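Local coordinates for protein immunomodulatory active chitinase (Trichuris suis, PDB 6G9C) that probably binds and hydrolyses chitin as a secreted family 18 glycosidase of a parasitic whipworm, and has immunomodulatory activity, at residues 105-110 and 143-148. Numbering follows the deposited sequence.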
loop_
_atom_site.group_PDB
_atom_site.type_symbol
_atom_site.label_atom_id
_atom_site.label_comp_id
_atom_site.label_asym_id
_atom_site.label_seq_id
_atom_site.Cartn_x
_atom_site.Cartn_y
_atom_site.Cartn_z
ATOM N N VAL A 105 0.476 2.557 10.115
ATOM C CA VAL A 105 -0.618 1.833 10.758
ATOM C C VAL A 105 -0.017 0.735 11.625
ATOM O O VAL A 105 0.663 -0.164 11.111
ATOM C CB VAL A 105 -1.592 1.236 9.730
ATOM C CG1 VAL A 105 -2.763 0.563 10.437
ATOM C CG2 VAL A 105 -2.094 2.309 8.768
ATOM N N LEU A 106 -0.293 0.791 12.927
ATOM C CA LEU A 106 0.220 -0.172 13.894
ATOM C C LEU A 106 -0.931 -1.025 14.405
ATOM O O LEU A 106 -2.074 -0.566 14.484
ATOM C CB LEU A 106 0.903 0.529 15.077
ATOM C CG LEU A 106 2.210 1.294 14.828
ATOM C CD1 LEU A 106 1.932 2.709 14.307
ATOM C CD2 LEU A 106 3.028 1.344 16.111
ATOM N N LEU A 107 -0.634 -2.273 14.731
ATOM C CA LEU A 107 -1.621 -3.182 15.297
ATOM C C LEU A 107 -1.515 -3.159 16.815
ATOM O O LEU A 107 -0.429 -3.373 17.362
ATOM C CB LEU A 107 -1.399 -4.608 14.780
ATOM C CG LEU A 107 -2.396 -5.671 15.258
ATOM C CD1 LEU A 107 -3.838 -5.295 14.812
ATOM C CD2 LEU A 107 -1.986 -7.040 14.722
ATOM N N SER A 108 -2.639 -2.916 17.489
ATOM C CA SER A 108 -2.694 -2.924 18.947
ATOM C C SER A 108 -3.208 -4.261 19.458
ATOM O O SER A 108 -4.063 -4.898 18.835
ATOM C CB SER A 108 -3.596 -1.791 19.467
ATOM O OG SER A 108 -3.022 -0.514 19.213
ATOM N N LEU A 109 -2.670 -4.684 20.611
ATOM C CA LEU A 109 -3.037 -5.936 21.253
ATOM C C LEU A 109 -3.307 -5.683 22.729
ATOM O O LEU A 109 -2.505 -5.040 23.414
ATOM C CB LEU A 109 -1.929 -6.989 21.091
ATOM C CG LEU A 109 -2.326 -8.355 21.610
ATOM C CD1 LEU A 109 -3.406 -8.929 20.704
ATOM C CD2 LEU A 109 -1.102 -9.280 21.647
ATOM N N GLY A 110 -4.422 -6.204 23.220
ATOM C CA GLY A 110 -4.744 -6.059 24.623
ATOM C C GLY A 110 -5.992 -5.223 24.820
ATOM O O GLY A 110 -7.056 -5.557 24.290
ATOM N N ASN A 143 0.025 -8.944 7.089
ATOM C CA ASN A 143 -1.084 -8.014 6.961
ATOM C C ASN A 143 -0.622 -6.581 6.741
ATOM O O ASN A 143 -1.449 -5.650 6.787
ATOM C CB ASN A 143 -1.999 -8.143 8.182
ATOM C CG ASN A 143 -2.748 -9.473 8.189
ATOM O OD1 ASN A 143 -3.658 -9.684 7.388
ATOM N ND2 ASN A 143 -2.342 -10.387 9.065
ATOM N N LYS A 144 0.674 -6.390 6.462
ATOM C CA LYS A 144 1.234 -5.129 5.976
ATOM C C LYS A 144 1.239 -4.040 7.042
ATOM O O LYS A 144 1.189 -2.855 6.714
ATOM C CB LYS A 144 0.488 -4.626 4.726
ATOM C CG LYS A 144 0.328 -5.663 3.626
ATOM C CD LYS A 144 1.666 -6.110 3.091
ATOM C CE LYS A 144 1.603 -6.304 1.580
ATOM N NZ LYS A 144 0.530 -7.253 1.178
ATOM N N PHE A 145 1.292 -4.415 8.319
ATOM C CA PHE A 145 1.376 -3.415 9.371
ATOM C C PHE A 145 2.770 -2.791 9.424
ATOM O O PHE A 145 3.775 -3.396 9.026
ATOM C CB PHE A 145 1.011 -4.024 10.734
ATOM C CG PHE A 145 -0.472 -4.211 10.920
ATOM C CD1 PHE A 145 -1.269 -3.145 11.315
ATOM C CD2 PHE A 145 -1.067 -5.432 10.660
ATOM C CE1 PHE A 145 -2.643 -3.296 11.460
ATOM C CE2 PHE A 145 -2.444 -5.596 10.815
ATOM C CZ PHE A 145 -3.229 -4.525 11.207
ATOM N N ASP A 146 2.812 -1.552 9.906
ATOM C CA ASP A 146 4.044 -0.802 10.097
ATOM C C ASP A 146 4.621 -0.953 11.498
ATOM O O ASP A 146 5.727 -0.465 11.751
ATOM C CB ASP A 146 3.783 0.683 9.829
ATOM C CG ASP A 146 3.391 0.939 8.394
ATOM O OD1 ASP A 146 4.197 0.605 7.496
ATOM O OD2 ASP A 146 2.257 1.420 8.159
ATOM N N GLY A 147 3.893 -1.572 12.417
ATOM C CA GLY A 147 4.370 -1.608 13.786
ATOM C C GLY A 147 3.377 -2.289 14.696
ATOM O O GLY A 147 2.308 -2.739 14.270
ATOM N N PHE A 148 3.765 -2.359 15.973
ATOM C CA PHE A 148 3.036 -3.065 17.013
ATOM C C PHE A 148 2.869 -2.149 18.214
ATOM O O PHE A 148 3.815 -1.459 18.607
ATOM C CB PHE A 148 3.786 -4.339 17.438
ATOM C CG PHE A 148 3.137 -5.063 18.582
ATOM C CD1 PHE A 148 1.823 -5.476 18.489
ATOM C CD2 PHE A 148 3.848 -5.337 19.744
ATOM C CE1 PHE A 148 1.212 -6.161 19.543
ATOM C CE2 PHE A 148 3.252 -6.018 20.806
ATOM C CZ PHE A 148 1.928 -6.430 20.703
#
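Leu107 pairs in parallel with Phe148 where strand 104-110 runs beside the start of strand 147-151, with Leu107 N donating to Gly147 O at 3.0 Å. These are neighbouring strands of the TIM barrel of glycosyl hydrolase family 18. The beta-alpha-beta crossover between them includes helix 126-142, which ends in a Schellman motif with Lys144 at positive phi. The chain then enters the new strand through Phe145 and Asp146.

Asp146 meets Val105 twice. Its backbone N donates to Val105 O at 2.8 Å, and its OD2 accepts from Val105 N at 2.9 Å through the anti lone pair. The same OD2 forms a salt bridge with Lys97, so two donors hold this oxygen.

Phe145 and Leu107 pack on the helix side of the strands. Leu107 CB sits over the centre of the Phe145 ring in a CH-pi contact, 3.8 Å from the centroid and 11° off the ring normal. Leu107 CD1 reaches ring atom CZ. Val105 CG1 touches the ring at CE1, while Val105 O lies at its edge. Tyr90 meets this ring edge-to-face.

On the barrel-interior face, Leu106 lies against the backbone of Gly147, with CG 3.8 Å from Gly147 CA. Beyond it, Leu106 CD2 lies 3.8 Å from Phe148 N.

Phe148 faces helix 126-142 and touches its Leu136. Its CG is anti to the backbone N (chi1 176°), which extends the ring along strand 104-110. There Leu109 CB meets the ring edge, 3.6 Å from Phe148 CE1.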